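Local coordinates for protein sialidase B (Streptococcus pneumoniae serotype 4, PDB 4XJW) that cleaves alpha-2,3-, alpha-2,6- and alpha-2,8-linked terminal sialic acids from oligosaccharides, glycoproteins and glycolipids, and works as an intramolecular trans-sialidase, at residues S21-K26 with I170-K175; V109-S114 with Q180-I185. The protein carries 1 engineered substitution. One frame throughout, in Å; residues are numbered along the deposited sequence.

Interaction 1 of 2, residues S21-K26 with I170-K175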
ATOM      1  N   SER A  21      -9.323  18.822 -39.182  1.00 26.26           N
ATOM      2  CA  SER A  21      -8.820  19.983 -39.911  1.00 30.05           C
ATOM      3  C   SER A  21      -7.810  20.784 -39.092  1.00 32.12           C
ATOM      4  O   SER A  21      -6.938  21.457 -39.647  1.00 34.05           O
ATOM      5  CB  SER A  21      -9.974  20.889 -40.342  1.00 31.43           C
ATOM      6  OG  SER A  21     -10.687  21.377 -39.226  1.00 38.27           O
ATOM      7  N   LEU A  22      -7.929  20.698 -37.771  1.00 30.15           N
ATOM      8  CA  LEU A  22      -7.097  21.479 -36.863  1.00 32.90           C
ATOM      9  C   LEU A  22      -5.777  20.789 -36.526  1.00 28.09           C
ATOM     10  O   LEU A  22      -4.907  21.380 -35.888  1.00 33.29           O
ATOM     11  CB  LEU A  22      -7.872  21.768 -35.579  1.00 30.28           C
ATOM     12  CG  LEU A  22      -9.109  22.637 -35.765  1.00 35.34           C
ATOM     13  CD1 LEU A  22      -9.953  22.654 -34.496  1.00 34.95           C
ATOM     14  CD2 LEU A  22      -8.692  24.043 -36.167  1.00 34.28           C
ATOM     15  N   LEU A  23      -5.624  19.542 -36.962  1.00 29.11           N
ATOM     16  CA  LEU A  23      -4.557  18.703 -36.430  1.00 23.52           C
ATOM     17  C   LEU A  23      -3.767  17.909 -37.479  1.00 22.15           C
ATOM     18  O   LEU A  23      -2.541  17.870 -37.435  1.00 23.17           O
ATOM     19  CB  LEU A  23      -5.143  17.768 -35.355  1.00 25.08           C
ATOM     20  CG  LEU A  23      -4.216  16.897 -34.508  1.00 26.70           C
ATOM     21  CD1 LEU A  23      -3.013  17.695 -34.050  1.00 30.73           C
ATOM     22  CD2 LEU A  23      -4.975  16.340 -33.313  1.00 32.10           C
ATOM     23  N   LEU A  24      -4.457  17.291 -38.435  1.00 25.97           N
ATOM     24  CA  LEU A  24      -3.803  16.315 -39.311  1.00 22.90           C
ATOM     25  C   LEU A  24      -2.668  16.840 -40.198  1.00 29.32           C
ATOM     26  O   LEU A  24      -1.667  16.149 -40.408  1.00 27.65           O
ATOM     27  CB  LEU A  24      -4.834  15.546 -40.142  1.00 25.96           C
ATOM     28  CG  LEU A  24      -5.744  14.676 -39.286  1.00 22.74           C
ATOM     29  CD1 LEU A  24      -6.778  13.986 -40.142  1.00 29.07           C
ATOM     30  CD2 LEU A  24      -4.923  13.662 -38.516  1.00 23.38           C
ATOM     31  N   ASP A  25      -2.811  18.053 -40.717  1.00 29.93           N
ATOM     32  CA  ASP A  25      -1.745  18.629 -41.533  1.00 31.65           C
ATOM     33  C   ASP A  25      -0.537  19.047 -40.689  1.00 31.40           C
ATOM     34  O   ASP A  25       0.579  19.184 -41.199  1.00 32.36           O
ATOM     35  CB  ASP A  25      -2.268  19.799 -42.371  1.00 31.45           C
ATOM     36  CG  ASP A  25      -3.430  20.525 -41.714  1.00 43.28           C
ATOM     37  OD1 ASP A  25      -3.442  20.655 -40.465  1.00 37.82           O
ATOM     38  OD2 ASP A  25      -4.339  20.973 -42.451  1.00 46.05           O
ATOM     39  N   LYS A  26      -0.763  19.231 -39.391  1.00 31.07           N
ATOM     40  CA  LYS A  26       0.282  19.685 -38.481  1.00 31.37           C
ATOM     41  C   LYS A  26       1.132  18.530 -37.962  1.00 28.32           C
ATOM     42  O   LYS A  26       2.261  18.740 -37.520  1.00 29.13           O
ATOM     43  CB  LYS A  26      -0.338  20.410 -37.286  1.00 29.70           C
ATOM     44  CG  LYS A  26      -1.669  21.093 -37.576  1.00 37.87           C
ATOM     45  CD  LYS A  26      -1.477  22.337 -38.427  1.00 37.86           C
ATOM     46  CE  LYS A  26      -2.537  23.396 -38.119  1.00 41.17           C
ATOM     47  NZ  LYS A  26      -3.896  23.028 -38.622  1.00 36.62           N
ATOM     48  N   ILE A 170      -6.551  20.206 -24.329  1.00 22.56           N
ATOM     49  CA  ILE A 170      -5.746  19.198 -25.011  1.00 22.65           C
ATOM     50  C   ILE A 170      -4.706  19.851 -25.920  1.00 27.34           C
ATOM     51  O   ILE A 170      -5.024  20.755 -26.697  1.00 27.09           O
ATOM     52  CB  ILE A 170      -6.607  18.184 -25.792  1.00 23.53           C
ATOM     53  CG1 ILE A 170      -5.706  17.158 -26.486  1.00 23.69           C
ATOM     54  CG2 ILE A 170      -7.524  18.883 -26.797  1.00 26.82           C
ATOM     55  CD1 ILE A 170      -6.460  16.069 -27.187  1.00 24.48           C
ATOM     56  N   SER A 171      -3.456  19.406 -25.793  1.00 20.51           N
ATOM     57  CA  SER A 171      -2.351  19.951 -26.576  1.00 22.99           C
ATOM     58  C   SER A 171      -1.567  18.816 -27.231  1.00 20.59           C
ATOM     59  O   SER A 171      -1.415  17.748 -26.645  1.00 17.74           O
ATOM     60  CB  SER A 171      -1.419  20.775 -25.684  1.00 23.20           C
ATOM     61  OG  SER A 171      -2.127  21.764 -24.970  1.00 28.06           O
ATOM     62  N   LEU A 172      -1.066  19.056 -28.441  1.00 19.45           N
ATOM     63  CA  LEU A 172      -0.260  18.071 -29.162  1.00 21.44           C
ATOM     64  C   LEU A 172       1.066  18.735 -29.529  1.00 24.85           C
ATOM     65  O   LEU A 172       1.086  19.879 -29.985  1.00 25.20           O
ATOM     66  CB  LEU A 172      -0.994  17.624 -30.431  1.00 23.42           C
ATOM     67  CG  LEU A 172      -0.662  16.402 -31.302  1.00 30.06           C
ATOM     68  CD1 LEU A 172       0.819  16.272 -31.654  1.00 32.07           C
ATOM     69  CD2 LEU A 172      -1.195  15.117 -30.682  1.00 28.69           C
ATOM     70  N   PHE A 173       2.167  18.018 -29.331  1.00 18.93           N
ATOM     71  CA  PHE A 173       3.496  18.513 -29.678  1.00 19.57           C
ATOM     72  C   PHE A 173       4.201  17.543 -30.619  1.00 21.20           C
ATOM     73  O   PHE A 173       4.112  16.329 -30.438  1.00 18.00           O
ATOM     74  CB  PHE A 173       4.350  18.690 -28.423  1.00 18.46           C
ATOM     75  CG  PHE A 173       3.691  19.496 -27.345  1.00 23.28           C
ATOM     76  CD1 PHE A 173       2.788  18.906 -26.470  1.00 21.05           C
ATOM     77  CD2 PHE A 173       3.966  20.849 -27.208  1.00 24.55           C
ATOM     78  CE1 PHE A 173       2.181  19.648 -25.474  1.00 22.20           C
ATOM     79  CE2 PHE A 173       3.359  21.596 -26.215  1.00 28.52           C
ATOM     80  CZ  PHE A 173       2.463  20.996 -25.348  1.00 28.72           C
ATOM     81  N   ASN A 174       4.899  18.071 -31.625  1.00 19.46           N
ATOM     82  CA  ASN A 174       5.713  17.232 -32.506  1.00 17.74           C
ATOM     83  C   ASN A 174       7.110  16.981 -31.931  1.00 20.33           C
ATOM     84  O   ASN A 174       8.131  17.198 -32.589  1.00 21.00           O
ATOM     85  CB  ASN A 174       5.795  17.833 -33.914  1.00 16.74           C
ATOM     86  CG  ASN A 174       4.507  17.653 -34.705  1.00 17.46           C
ATOM     87  OD1 ASN A 174       3.839  16.619 -34.610  1.00 18.49           O
ATOM     88  ND2 ASN A 174       4.164  18.652 -35.514  1.00 18.67           N
ATOM     89  N   LYS A 175       7.133  16.513 -30.689  1.00 17.06           N
ATOM     90  CA  LYS A 175       8.361  16.173 -30.008  1.00 17.75           C
ATOM     91  C   LYS A 175       8.008  15.203 -28.884  1.00 18.34           C
ATOM     92  O   LYS A 175       6.887  15.221 -28.374  1.00 19.05           O
ATOM     93  CB  LYS A 175       8.973  17.447 -29.426  1.00 20.74           C
ATOM     94  CG  LYS A 175      10.308  17.271 -28.716  1.00 27.36           C
ATOM     95  CD  LYS A 175      10.773  18.599 -28.125  1.00 30.95           C
ATOM     96  CE  LYS A 175      11.935  18.400 -27.167  1.00 34.13           C
ATOM     97  NZ  LYS A 175      12.267  19.656 -26.426  1.00 44.43           N
TER

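Interaction 2 of 2, residues V109-S114 with Q180-I185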
ATOM      1  N   VAL A 109      -0.359  12.831 -19.677  1.00 12.11           N
ATOM      2  CA  VAL A 109       0.711  13.141 -20.624  1.00 10.90           C
ATOM      3  C   VAL A 109       1.191  11.848 -21.271  1.00 13.11           C
ATOM      4  O   VAL A 109       1.671  10.945 -20.579  1.00 13.57           O
ATOM      5  CB  VAL A 109       1.912  13.803 -19.933  1.00 15.64           C
ATOM      6  CG1 VAL A 109       3.008  14.126 -20.962  1.00 14.76           C
ATOM      7  CG2 VAL A 109       1.475  15.068 -19.214  1.00 12.83           C
ATOM      8  N   PHE A 110       1.086  11.757 -22.595  1.00 10.33           N
ATOM      9  CA  PHE A 110       1.526  10.556 -23.286  1.00 11.28           C
ATOM     10  C   PHE A 110       2.662  10.915 -24.222  1.00 12.55           C
ATOM     11  O   PHE A 110       2.523  11.814 -25.050  1.00 13.80           O
ATOM     12  CB  PHE A 110       0.390   9.913 -24.072  1.00 12.57           C
ATOM     13  CG  PHE A 110       0.824   8.702 -24.852  1.00 11.26           C
ATOM     14  CD1 PHE A 110       1.165   7.533 -24.194  1.00 12.50           C
ATOM     15  CD2 PHE A 110       0.907   8.747 -26.240  1.00 11.94           C
ATOM     16  CE1 PHE A 110       1.577   6.409 -24.898  1.00 12.14           C
ATOM     17  CE2 PHE A 110       1.315   7.632 -26.958  1.00 12.84           C
ATOM     18  CZ  PHE A 110       1.647   6.458 -26.284  1.00 14.27           C
ATOM     19  N   VAL A 111       3.792  10.238 -24.058  1.00 10.92           N
ATOM     20  CA  VAL A 111       4.974  10.519 -24.870  1.00 11.78           C
ATOM     21  C   VAL A 111       5.277   9.343 -25.812  1.00 13.95           C
ATOM     22  O   VAL A 111       5.456   8.199 -25.376  1.00 13.31           O
ATOM     23  CB  VAL A 111       6.192  10.831 -23.977  1.00 11.10           C
ATOM     24  CG1 VAL A 111       7.399  11.151 -24.840  1.00 17.81           C
ATOM     25  CG2 VAL A 111       5.877  12.007 -23.047  1.00 16.67           C
ATOM     26  N   SER A 112       5.320   9.634 -27.112  1.00 14.73           N
ATOM     27  CA  SER A 112       5.639   8.649 -28.140  1.00 12.48           C
ATOM     28  C   SER A 112       7.006   9.009 -28.733  1.00 15.51           C
ATOM     29  O   SER A 112       7.123   9.950 -29.518  1.00 18.96           O
ATOM     30  CB  SER A 112       4.541   8.657 -29.214  1.00 15.68           C
ATOM     31  OG  SER A 112       4.757   7.683 -30.211  1.00 16.81           O
ATOM     32  N   ASP A 113       8.029   8.253 -28.344  1.00 15.86           N
ATOM     33  CA  ASP A 113       9.421   8.639 -28.563  1.00 17.11           C
ATOM     34  C   ASP A 113      10.094   7.728 -29.584  1.00 18.95           C
ATOM     35  O   ASP A 113      10.477   6.598 -29.268  1.00 18.97           O
ATOM     36  CB  ASP A 113      10.173   8.583 -27.228  1.00 17.59           C
ATOM     37  CG  ASP A 113      11.577   9.160 -27.309  1.00 24.44           C
ATOM     38  OD1 ASP A 113      12.064   9.416 -28.427  1.00 23.45           O
ATOM     39  OD2 ASP A 113      12.190   9.345 -26.239  1.00 28.97           O
ATOM     40  N   SER A 114      10.248   8.227 -30.808  1.00 21.67           N
ATOM     41  CA  SER A 114      10.826   7.429 -31.886  1.00 19.79           C
ATOM     42  C   SER A 114      12.307   7.086 -31.701  1.00 21.45           C
ATOM     43  O   SER A 114      12.741   5.984 -32.044  1.00 23.65           O
ATOM     44  CB  SER A 114      10.581   8.084 -33.253  1.00 21.88           C
ATOM     45  OG  SER A 114      11.120   9.388 -33.339  1.00 23.77           O
ATOM     46  N   GLN A 180      11.938  15.521 -17.468  1.00 25.97           N
ATOM     47  CA  GLN A 180      12.091  16.824 -16.824  1.00 26.09           C
ATOM     48  C   GLN A 180      10.997  17.789 -17.270  1.00 25.79           C
ATOM     49  O   GLN A 180      10.348  18.439 -16.441  1.00 25.94           O
ATOM     50  CB  GLN A 180      13.468  17.416 -17.145  1.00 33.91           C
ATOM     51  CG  GLN A 180      13.709  18.802 -16.556  1.00 32.50           C
ATOM     52  CD  GLN A 180      15.180  19.193 -16.556  1.00 49.46           C
ATOM     53  OE1 GLN A 180      16.042  18.424 -16.985  1.00 50.49           O
ATOM     54  NE2 GLN A 180      15.473  20.394 -16.064  1.00 54.82           N
ATOM     55  N   GLU A 181      10.784  17.875 -18.580  1.00 24.12           N
ATOM     56  CA  GLU A 181       9.733  18.740 -19.109  1.00 24.10           C
ATOM     57  C   GLU A 181       8.363  18.332 -18.572  1.00 21.63           C
ATOM     58  O   GLU A 181       7.590  19.185 -18.129  1.00 22.46           O
ATOM     59  CB  GLU A 181       9.741  18.754 -20.643  1.00 27.06           C
ATOM     60  CG  GLU A 181      10.801  19.671 -21.262  1.00 30.97           C
ATOM     61  CD  GLU A 181      10.873  19.541 -22.777  1.00 37.17           C
ATOM     62  OE1 GLU A 181      11.136  18.424 -23.267  1.00 29.15           O
ATOM     63  OE2 GLU A 181      10.664  20.554 -23.471  1.00 41.14           O
ATOM     64  N   VAL A 182       8.078  17.029 -18.596  1.00 20.98           N
ATOM     65  CA  VAL A 182       6.815  16.507 -18.076  1.00 22.15           C
ATOM     66  C   VAL A 182       6.558  16.983 -16.647  1.00 20.73           C
ATOM     67  O   VAL A 182       5.442  17.363 -16.304  1.00 19.05           O
ATOM     68  CB  VAL A 182       6.783  14.958 -18.115  1.00 18.92           C
ATOM     69  CG1 VAL A 182       5.507  14.426 -17.476  1.00 18.79           C
ATOM     70  CG2 VAL A 182       6.917  14.452 -19.547  1.00 19.95           C
ATOM     71  N   SER A 183       7.599  16.993 -15.821  1.00 24.07           N
ATOM     72  CA  SER A 183       7.427  17.365 -14.415  1.00 26.56           C
ATOM     73  C   SER A 183       7.080  18.842 -14.213  1.00 23.95           C
ATOM     74  O   SER A 183       6.695  19.236 -13.111  1.00 25.85           O
ATOM     75  CB  SER A 183       8.658  16.985 -13.584  1.00 27.98           C
ATOM     76  OG  SER A 183       9.754  17.833 -13.873  1.00 35.54           O
ATOM     77  N   THR A 184       7.200  19.651 -15.264  1.00 23.68           N
ATOM     78  CA  THR A 184       6.870  21.076 -15.179  1.00 25.85           C
ATOM     79  C   THR A 184       5.423  21.372 -15.563  1.00 28.19           C
ATOM     80  O   THR A 184       4.955  22.500 -15.409  1.00 24.14           O
ATOM     81  CB  THR A 184       7.776  21.925 -16.092  1.00 25.27           C
ATOM     82  OG1 THR A 184       7.378  21.758 -17.461  1.00 22.52           O
ATOM     83  CG2 THR A 184       9.229  21.530 -15.922  1.00 29.17           C
ATOM     84  N   ILE A 185       4.715  20.368 -16.077  1.00 20.08           N
ATOM     85  CA  ILE A 185       3.328  20.575 -16.465  1.00 19.93           C
ATOM     86  C   ILE A 185       2.474  20.700 -15.211  1.00 24.48           C
ATOM     87  O   ILE A 185       2.467  19.802 -14.366  1.00 20.97           O
ATOM     88  CB  ILE A 185       2.806  19.447 -17.360  1.00 21.34           C
ATOM     89  CG1 ILE A 185       3.594  19.412 -18.672  1.00 23.03           C
ATOM     90  CG2 ILE A 185       1.311  19.623 -17.619  1.00 21.02           C
ATOM     91  CD1 ILE A 185       3.318  18.207 -19.540  1.00 19.41           C
TER

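Interaction 1 of 2, residues S21-K26 with I170-K175
The carbonyl oxygen of K26 accepts a hydrogen bond from N174, with K26 O and N174 ND2 2.8 Å apart. The bond is fairly straight, at 159° about the hydrogen. K26 O lies close to the amide plane of N174, so it meets an N-H head-on. The amide nitrogen is itself tilted from the carbonyl plane of K26. N174 CG sits beside its own backbone N and anti to the carbonyl carbon (chi1 -75°), which sends the amide across to segment 21-26. The hydroxyl of S28 also binds K26 O. The other end of the amide, N174 OD1, takes bonds from S28 N and from the side chain of Q32, so both ends of the group are held and its flip is fixed. N174 is also the centre of an inverse gamma turn, just where strand 166-173 ends.

Beside this polar link the contact is apolar. L23 and L172 cross at about a right angle. L23 CD1 touches the branch point of L172, at 3.8 Å from L172 CG, and lies 4.1 Å from L172 CB. F5 and F50 also pack on L23, and V34 packs on L172, so the two leucines belong to the core between the sheets of this lectin-like beta-sandwich.

The K26 side chain leads away from the strand, and its NZ turns back to its own segment. It forms a salt bridge to D25 OD1 at 3.0 Å and a weak bond to L22 O. The lysine charge is paired with D25 and probably adds little to the link with the strand, which rests on a neutral amide next to an apolar leucine pair.

Interaction 2 of 2, residues V109-S114 with Q180-I185
V109 and I185 meet end to end, with V109 CG2 3.7 Å from I185 CD1. The isoleucine reaches this methyl because its CG1 lies beside the backbone N (chi1 -63°) and the rest of the chain is extended. V109 and V182 are set differently. They slide past each other in opposite directions, and V109 CG1 comes to 4.2 Å from V182 CG2. Each of the two methyls of V109 thus has its own partner: CG1 faces the helix and CG2 faces I185, the last residue of the turn. V111 is a looser neighbour, with its CG2 4.4 Å from the same V182 CG2. That one methyl of V182 lies near two valines of one strand face.

The strand belongs to the antiparallel sheet of the lectin-like N-terminal beta-sandwich, where V109 and V111 point to the same side. The short helix 179-182 follows strand 166-173 and lies over this outer face, while F110, on the reverse face, meets the ring of F64 in the other sheet. T33, Y122 and V35 of neighbouring strands extend the apolar surface: T33 touches both strand valines, Y122 touches V182, and V35 touches I185.

A type I turn from V182 to I185 brings I185 down to the sheet. Its I185 N to V182 O bond is 3.1 Å long. Two hydroxyls tie the same region to the helix. S183 OG donates to Q180 O at 2.7 Å. T184 OG1 donates to E181 O at 2.7 Å, in the carbonyl plane and on a lone pair, and E181 O also accepts from T184 N.

Interactions 1 and 2 lie in the N-terminal lectin-like domain, with centres about 15 Å apart. Strands 166-173 and 102-113 belong to one sheet, and strand 32-39 pairs with both. Interaction 1 is on the sheet's inner side, where L172 faces the other sheet. Interaction 2 is on the outer side, under helix 179-182. This helix follows strand 166-173 in the chain, a few residues on. A long, weak ion pair joins the two contacts, K175 NZ to E181 OE2 at 3.5 Å. Both lie away from the probable catalytic residues, such as Y615 and D232, and from the Optactin pocket. A dimethyl sulfoxide, probably from the crystallisation liquor, sits about 4 Å from the V182 side chain.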